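Local coordinates for uncharacterized protein Atu1872 (Agrobacterium tumefaciens, PDB 2QNT), which is of unknown function but is related to the glyoxalase/bleomycin resistance/dioxygenase family, many of whose members are metal-dependent enzymes or bind small molecules, at residues R27-L32 against A93-L98; L77-H82 against W107-F112; F112-Y115 against A121-V124. All blocks are in the same frame, centred on the assembly; numbering follows the deposited sequence.

Contact 1 (R27-L32 against A93-L98); sequences RDRLGL and APHVEL
Arg29 and His95 meet flat against each other, the guanidinium of one lying on the imidazole of the other, and this single stack is the whole of the direct contact. Going along 27-32, which begins on helix 19-29, Arg29 is the residue that reaches across. Its CG sits beside the backbone N and the chain bends at chi2 (-55°), which turns the guanidinium broadside to the ring. The planes are only 3° apart and the group centres 3.3 Å; CZ lies over the middle of the imidazole, and Arg29 NH1 comes to 3.2 Å from His95 NE2. The N-H groups run parallel to the ring, so neither close nitrogen pair makes a hydrogen bond. Pro94 CB sits on the other face of the imidazole, 4.0 Å above its plane. Leu30, next in line, turns into the core and packs on Phe25, Ile92 and Phe114; Gly31, with a positive phi of 75°, is the first residue to leave helical backbone angles. The stack thus joins helix 19-29 to the loop after helix 85-92 at the protein surface. Such face-to-face contact is probably more comfortable with a neutral imidazole, so the arginine may disfavour protonation of His95.

Contact 2 (L77-H82 against W107-F112); sequences LLYFEH and WGQRVF
The amide of Gln109 reaches across to the hydroxyl of Tyr79, and its NE2 donates a nearly straight hydrogen bond to Tyr79 OH, 2.9 Å long with 170° at the hydrogen. Followed outward from CB, the Gln109 side chain leaves a backbone that is just entering strand 110-115. CG stands opposite the backbone N (chi1 -175°) and the chain stays extended beyond it, which carries the amide out to meet the hydroxyl of Tyr79, coming the other way from strand 76-82. At CD the group divides. OE1 turns back toward its own segment and accepts a bond from Trp107 NE1 at 3.0 Å; the indole N-H arrives in the carbonyl plane, on a lone pair. NE2 goes the other way, to the tyrosine, and has a second acceptor in the backbone O of Glu126, so three bonds fix the rotation of the amide.

Strands 76-82 and 110-115 are not neighbours: 121-126 runs between them in one of the two four-stranded mixed sheets of this glyoxalase-like fold, and the two side chains bridge over it. The second subunit continues the sheet beyond 76-82 with an antiparallel strand, and its Val10 packs on Tyr79.

Gln109 NE2 comes in at the edge of the phenol, near the ring plane, while the amide itself is turned 74° from the ring. With that donor in place, Tyr79 OH donates its own hydrogen bond to Glu81 OE2, 2.6 Å away and met on the anti side of the carboxylate. Glu81 OE1, the other oxygen, accepts from the backbone N of Leu128.

Contact 3 (F112-Y115 against A121-V124); sequences FRFY and AIEV. With EPE (4-(2-hydroxyethyl)-1-piperazine ethanesulfonic acid), chain B.
Phe112 lays its ring over Val124, and Phe114 does the same over Ile122, making the closely packed side of this antiparallel pair. Phe112 CE2 comes to 3.7 Å from Val124 CB, which lies 4.1 Å from the centroid of the Phe112 ring in a CH-pi contact. Val124 CG2 meets the other ring at its edge, 3.7 Å from Phe114 CE2, and Ile122 CB sits off-centre over one face of Phe114. Both phenylalanines hold CG between the backbone N and carbonyl carbon (chi1 64° and 55°), which folds the rings across onto the neighbouring strand. Phe25 of helix 19-29 and Phe89 of helix 85-92 pack against this layer.

Strands 110-115 and 121-126 form a beta hairpin of the glyoxalase-like domain, and Phe112-Val124 and Phe114-Ile122 are its hydrogen-bonded pairs here, each joined by two backbone bonds.

The face with Arg113 and Glu123 is polar and opens to a bound buffer molecule. Arg113 NE donates to Glu123 OE1 at 2.8 Å within a salt bridge, arriving from above the carboxylate plane, the two flat groups standing 86° apart. Glu123 OE1 also accepts from EPE O8 at 2.7 Å, and that hydroxyl in turn takes a bond from Arg113 NH2 at 3.2 Å. His100 and Gln105 engage Arg113 NH1.

Contacts 2 and 3 belong to one sheet, share Phe112 and have centres about 8 Å apart. Strand 121-126 connects them through its backbone: Phe80 N lies 2.9 Å from Glu123 O, a probable hydrogen bond. Their polar side chains crowd the same face, with Tyr79 CE1 3.3 Å from Glu123 OE2. The HEPES molecule, probably from the crystallisation liquor, binds there and comes within about 4 Å of the Tyr79 side chain, consistent with a pocket. Contact 1 lies on the helical side, about 10 Å from contact 3 between centres, meeting it where Val96 CG2 packs 3.7 Å from Phe114 CB. It reaches contact 2, centres about 15 Å apart, where Leu98 CD2 lies 4.1 Å from Phe112 CD1.

Contact 1 (R27-L32 against A93-L98)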
# COMPACT_ATOMS: atom_id res chain seq x y z
N ARG A 27 11.16 10.42 5.77
CA ARG A 27 11.48 11.84 5.49
C ARG A 27 12.99 12.03 5.32
O ARG A 27 13.41 12.63 4.30
CB ARG A 27 10.89 12.78 6.57
CG ARG A 27 10.92 14.29 6.20
CD ARG A 27 10.47 15.18 7.37
NE ARG A 27 11.20 14.80 8.58
CZ ARG A 27 10.75 14.91 9.83
NH1 ARG A 27 11.52 14.51 10.83
NH2 ARG A 27 9.54 15.41 10.11
N ASP A 28 13.83 11.51 6.22
CA ASP A 28 15.31 11.79 6.16
C ASP A 28 16.08 10.96 5.15
O ASP A 28 17.04 11.44 4.54
CB ASP A 28 16.07 11.54 7.48
CG ASP A 28 15.67 12.47 8.60
OD1 ASP A 28 14.79 13.35 8.39
OD2 ASP A 28 16.22 12.26 9.71
N ARG A 29 15.72 9.68 5.03
CA ARG A 29 16.47 8.81 4.16
C ARG A 29 15.82 8.78 2.79
O ARG A 29 16.53 8.94 1.82
CB ARG A 29 16.69 7.39 4.74
CG ARG A 29 17.49 7.33 6.02
CD ARG A 29 18.84 8.00 5.87
NE ARG A 29 19.72 7.79 7.01
CZ ARG A 29 20.86 8.42 7.19
NH1 ARG A 29 21.29 9.30 6.30
NH2 ARG A 29 21.59 8.16 8.26
N LEU A 30 14.50 8.59 2.72
CA LEU A 30 13.86 8.50 1.39
C LEU A 30 13.49 9.85 0.81
O LEU A 30 13.22 9.93 -0.37
CB LEU A 30 12.64 7.59 1.40
CG LEU A 30 13.00 6.14 1.10
CD1 LEU A 30 14.02 5.63 2.11
CD2 LEU A 30 11.74 5.31 1.05
N GLY A 31 13.54 10.93 1.59
CA GLY A 31 13.25 12.25 1.06
C GLY A 31 11.77 12.52 0.82
O GLY A 31 11.42 13.37 0.00
N LEU A 32 10.89 11.82 1.52
CA LEU A 32 9.46 12.11 1.41
C LEU A 32 9.15 13.36 2.21
O LEU A 32 9.89 13.71 3.12
CB LEU A 32 8.62 10.94 1.93
CG LEU A 32 8.83 9.60 1.28
CD1 LEU A 32 7.70 8.66 1.72
CD2 LEU A 32 8.84 9.75 -0.24
N ALA A 93 21.41 3.60 0.33
CA ALA A 93 21.91 2.23 0.55
C ALA A 93 22.69 2.02 1.83
O ALA A 93 22.49 1.01 2.52
CB ALA A 93 22.75 1.79 -0.63
N PRO A 94 23.59 2.95 2.20
CA PRO A 94 24.34 2.68 3.44
C PRO A 94 23.51 2.61 4.72
O PRO A 94 24.00 2.11 5.75
CB PRO A 94 25.31 3.87 3.52
CG PRO A 94 25.35 4.39 2.11
CD PRO A 94 24.03 4.18 1.53
N HIS A 95 22.28 3.12 4.68
CA HIS A 95 21.46 3.26 5.88
C HIS A 95 20.33 2.28 6.00
O HIS A 95 19.46 2.40 6.87
CB HIS A 95 20.92 4.67 5.91
CG HIS A 95 21.98 5.69 5.66
ND1 HIS A 95 23.07 5.83 6.49
CD2 HIS A 95 22.15 6.58 4.66
CE1 HIS A 95 23.86 6.77 6.01
NE2 HIS A 95 23.32 7.25 4.90
N VAL A 96 20.28 1.32 5.08
CA VAL A 96 19.18 0.38 5.05
C VAL A 96 19.76 -1.00 4.89
O VAL A 96 20.89 -1.17 4.46
CB VAL A 96 18.18 0.68 3.89
CG1 VAL A 96 17.62 2.11 4.02
CG2 VAL A 96 18.82 0.47 2.55
N GLU A 97 18.97 -1.99 5.27
CA GLU A 97 19.25 -3.36 4.92
C GLU A 97 18.75 -3.61 3.48
O GLU A 97 17.54 -3.70 3.25
CB GLU A 97 18.56 -4.28 5.91
CG GLU A 97 18.88 -5.71 5.65
CD GLU A 97 18.22 -6.65 6.59
OE1 GLU A 97 17.63 -6.19 7.61
OE2 GLU A 97 18.27 -7.87 6.29
N LEU A 98 19.67 -3.71 2.54
CA LEU A 98 19.32 -4.02 1.16
C LEU A 98 18.84 -5.45 1.02
O LEU A 98 19.37 -6.37 1.64
CB LEU A 98 20.51 -3.83 0.19
CG LEU A 98 21.01 -2.40 -0.02
CD1 LEU A 98 22.35 -2.40 -0.81
CD2 LEU A 98 20.00 -1.55 -0.72

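Contact 2 (L77-H82 against W107-F112)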
# COMPACT_ATOMS: atom_id res chain seq x y z
N LEU A 77 4.68 -5.08 -1.64
CA LEU A 77 5.82 -4.29 -2.00
C LEU A 77 5.38 -2.85 -2.11
O LEU A 77 4.34 -2.55 -2.69
CB LEU A 77 6.40 -4.74 -3.36
CG LEU A 77 7.61 -4.00 -3.87
CD1 LEU A 77 8.85 -4.20 -3.00
CD2 LEU A 77 7.92 -4.41 -5.33
N LEU A 78 6.15 -1.94 -1.52
CA LEU A 78 5.90 -0.49 -1.66
C LEU A 78 6.82 0.07 -2.75
O LEU A 78 8.05 0.04 -2.58
CB LEU A 78 6.13 0.21 -0.33
CG LEU A 78 5.23 -0.30 0.78
CD1 LEU A 78 5.72 0.18 2.16
CD2 LEU A 78 3.79 0.09 0.53
N TYR A 79 6.24 0.55 -3.84
CA TYR A 79 6.98 0.88 -5.05
C TYR A 79 7.03 2.39 -5.23
O TYR A 79 6.01 3.07 -5.37
CB TYR A 79 6.33 0.18 -6.27
CG TYR A 79 6.94 0.60 -7.58
CD1 TYR A 79 8.23 0.27 -7.92
CD2 TYR A 79 6.22 1.34 -8.48
CE1 TYR A 79 8.80 0.71 -9.09
CE2 TYR A 79 6.78 1.78 -9.68
CZ TYR A 79 8.07 1.47 -9.96
OH TYR A 79 8.69 1.86 -11.14
N PHE A 80 8.27 2.89 -5.26
CA PHE A 80 8.62 4.30 -5.42
C PHE A 80 9.50 4.46 -6.65
O PHE A 80 10.21 3.54 -7.06
CB PHE A 80 9.46 4.82 -4.23
CG PHE A 80 8.77 4.80 -2.88
CD1 PHE A 80 8.35 5.95 -2.29
CD2 PHE A 80 8.65 3.64 -2.14
CE1 PHE A 80 7.74 5.99 -1.04
CE2 PHE A 80 8.08 3.67 -0.88
CZ PHE A 80 7.63 4.82 -0.34
N GLU A 81 9.48 5.66 -7.22
CA GLU A 81 10.38 6.05 -8.31
C GLU A 81 11.13 7.31 -7.92
O GLU A 81 10.63 8.14 -7.20
CB GLU A 81 9.62 6.27 -9.62
CG GLU A 81 9.14 4.97 -10.27
CD GLU A 81 8.29 5.13 -11.52
OE1 GLU A 81 8.18 6.26 -12.03
OE2 GLU A 81 7.68 4.14 -11.99
N HIS A 82 12.33 7.43 -8.46
CA HIS A 82 13.17 8.60 -8.23
C HIS A 82 13.72 9.04 -9.58
O HIS A 82 14.13 8.23 -10.39
CB HIS A 82 14.31 8.27 -7.27
CG HIS A 82 14.97 9.46 -6.65
ND1 HIS A 82 15.85 10.28 -7.33
CD2 HIS A 82 14.92 9.94 -5.38
CE1 HIS A 82 16.30 11.21 -6.51
NE2 HIS A 82 15.74 11.03 -5.32
N TRP A 107 12.78 -6.36 -17.24
CA TRP A 107 12.06 -5.43 -18.11
C TRP A 107 12.84 -4.15 -18.43
O TRP A 107 12.29 -3.23 -19.03
CB TRP A 107 10.71 -5.08 -17.47
CG TRP A 107 10.78 -4.59 -16.06
CD1 TRP A 107 10.75 -3.29 -15.64
CD2 TRP A 107 10.79 -5.39 -14.87
NE1 TRP A 107 10.76 -3.24 -14.27
CE2 TRP A 107 10.81 -4.52 -13.77
CE3 TRP A 107 10.81 -6.77 -14.62
CZ2 TRP A 107 10.78 -4.96 -12.46
CZ3 TRP A 107 10.84 -7.21 -13.31
CH2 TRP A 107 10.83 -6.31 -12.25
N GLY A 108 14.10 -4.09 -18.01
CA GLY A 108 15.01 -3.04 -18.45
C GLY A 108 15.20 -1.87 -17.50
O GLY A 108 16.09 -1.05 -17.69
N GLN A 109 14.36 -1.78 -16.48
CA GLN A 109 14.43 -0.71 -15.50
C GLN A 109 15.44 -1.03 -14.41
O GLN A 109 15.47 -2.15 -13.92
CB GLN A 109 13.04 -0.53 -14.86
CG GLN A 109 12.89 0.61 -13.90
CD GLN A 109 11.61 0.51 -13.10
OE1 GLN A 109 10.95 -0.54 -13.07
NE2 GLN A 109 11.23 1.60 -12.46
N ARG A 110 16.24 -0.04 -14.01
CA ARG A 110 17.15 -0.18 -12.88
C ARG A 110 16.44 0.17 -11.58
O ARG A 110 15.87 1.26 -11.45
CB ARG A 110 18.35 0.74 -13.09
CG ARG A 110 19.13 0.39 -14.34
CD ARG A 110 20.14 1.43 -14.66
NE ARG A 110 21.19 1.48 -13.67
CZ ARG A 110 21.64 2.58 -13.08
NH1 ARG A 110 21.13 3.78 -13.38
NH2 ARG A 110 22.63 2.45 -12.20
N VAL A 111 16.47 -0.78 -10.64
CA VAL A 111 15.85 -0.59 -9.33
C VAL A 111 16.71 -1.16 -8.24
O VAL A 111 17.52 -2.04 -8.47
CB VAL A 111 14.42 -1.24 -9.25
CG1 VAL A 111 13.65 -1.02 -10.56
CG2 VAL A 111 14.46 -2.71 -8.90
N PHE A 112 16.49 -0.70 -7.00
CA PHE A 112 17.02 -1.39 -5.83
C PHE A 112 15.89 -1.64 -4.86
O PHE A 112 14.86 -0.99 -4.91
CB PHE A 112 18.21 -0.66 -5.20
CG PHE A 112 17.95 0.71 -4.62
CD1 PHE A 112 17.98 0.91 -3.24
CD2 PHE A 112 17.82 1.81 -5.43
CE1 PHE A 112 17.84 2.18 -2.70
CE2 PHE A 112 17.69 3.08 -4.88
CZ PHE A 112 17.68 3.25 -3.52

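Contact 3 (F112-Y115 against A121-V124)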
# COMPACT_ATOMS: atom_id res chain seq x y z
N PHE A 112 16.49 -0.70 -7.00
CA PHE A 112 17.02 -1.39 -5.83
C PHE A 112 15.89 -1.64 -4.86
O PHE A 112 14.86 -0.99 -4.91
CB PHE A 112 18.21 -0.66 -5.20
CG PHE A 112 17.95 0.71 -4.62
CD1 PHE A 112 17.98 0.91 -3.24
CD2 PHE A 112 17.82 1.81 -5.43
CE1 PHE A 112 17.84 2.18 -2.70
CE2 PHE A 112 17.69 3.08 -4.88
CZ PHE A 112 17.68 3.25 -3.52
N ARG A 113 16.08 -2.62 -3.97
CA ARG A 113 15.02 -3.04 -3.05
C ARG A 113 15.64 -3.24 -1.67
O ARG A 113 16.81 -3.63 -1.54
CB ARG A 113 14.34 -4.30 -3.54
CG ARG A 113 13.68 -4.13 -4.91
CD ARG A 113 12.81 -5.31 -5.29
NE ARG A 113 12.17 -5.15 -6.61
CZ ARG A 113 12.59 -5.73 -7.73
NH1 ARG A 113 13.68 -6.49 -7.77
NH2 ARG A 113 11.92 -5.58 -8.86
N PHE A 114 14.87 -2.94 -0.63
CA PHE A 114 15.38 -2.88 0.73
C PHE A 114 14.24 -2.92 1.70
O PHE A 114 13.08 -2.84 1.33
CB PHE A 114 16.24 -1.64 0.94
CG PHE A 114 15.56 -0.34 0.61
CD1 PHE A 114 14.95 0.41 1.60
CD2 PHE A 114 15.55 0.15 -0.67
CE1 PHE A 114 14.34 1.60 1.31
CE2 PHE A 114 14.92 1.35 -0.96
CZ PHE A 114 14.32 2.07 0.05
N TYR A 115 14.57 -2.99 2.98
CA TYR A 115 13.57 -3.01 4.04
C TYR A 115 13.44 -1.67 4.72
O TYR A 115 14.45 -0.96 4.91
CB TYR A 115 13.95 -4.03 5.11
CG TYR A 115 14.00 -5.44 4.62
CD1 TYR A 115 12.85 -6.12 4.25
CD2 TYR A 115 15.21 -6.09 4.45
CE1 TYR A 115 12.90 -7.43 3.77
CE2 TYR A 115 15.28 -7.38 3.98
CZ TYR A 115 14.12 -8.05 3.64
OH TYR A 115 14.18 -9.34 3.16
N ALA A 121 8.86 -4.34 2.61
CA ALA A 121 9.69 -4.36 1.43
C ALA A 121 9.42 -3.13 0.59
O ALA A 121 8.26 -2.81 0.26
CB ALA A 121 9.44 -5.64 0.63
N ILE A 122 10.50 -2.43 0.24
CA ILE A 122 10.47 -1.22 -0.58
C ILE A 122 11.32 -1.37 -1.83
O ILE A 122 12.44 -1.88 -1.79
CB ILE A 122 11.03 0.00 0.17
CG1 ILE A 122 10.10 0.41 1.30
CG2 ILE A 122 11.22 1.18 -0.79
CD1 ILE A 122 10.74 1.37 2.27
N GLU A 123 10.79 -0.86 -2.93
CA GLU A 123 11.54 -0.74 -4.18
C GLU A 123 11.62 0.71 -4.55
O GLU A 123 10.62 1.42 -4.48
CB GLU A 123 10.83 -1.53 -5.29
CG GLU A 123 11.49 -1.36 -6.65
CD GLU A 123 10.88 -2.18 -7.73
OE1 GLU A 123 10.27 -3.22 -7.43
OE2 GLU A 123 11.01 -1.72 -8.89
N VAL A 124 12.82 1.13 -4.97
CA VAL A 124 13.04 2.43 -5.59
C VAL A 124 13.58 2.16 -6.97
O VAL A 124 14.67 1.62 -7.13
CB VAL A 124 13.97 3.32 -4.76
CG1 VAL A 124 14.32 4.60 -5.52
CG2 VAL A 124 13.40 3.62 -3.39
N1 EPE B . 6.56 -2.14 -13.75
C2 EPE B . 6.96 -1.15 -12.74
C3 EPE B . 6.54 -1.66 -11.40
N4 EPE B . 7.19 -2.93 -11.05
C5 EPE B . 6.80 -3.92 -12.06
C6 EPE B . 7.18 -3.45 -13.45
C7 EPE B . 6.86 -3.38 -9.72
C8 EPE B . 7.59 -4.62 -9.25
O8 EPE B . 8.98 -4.48 -9.38
C9 EPE B . 7.03 -1.58 -15.03
C10 EPE B . 6.63 -2.47 -16.18
S EPE B . 7.02 -1.68 -17.75
O1S EPE B . 8.46 -1.54 -17.75
O2S EPE B . 6.33 -0.40 -17.71
O3S EPE B . 6.49 -2.62 -18.71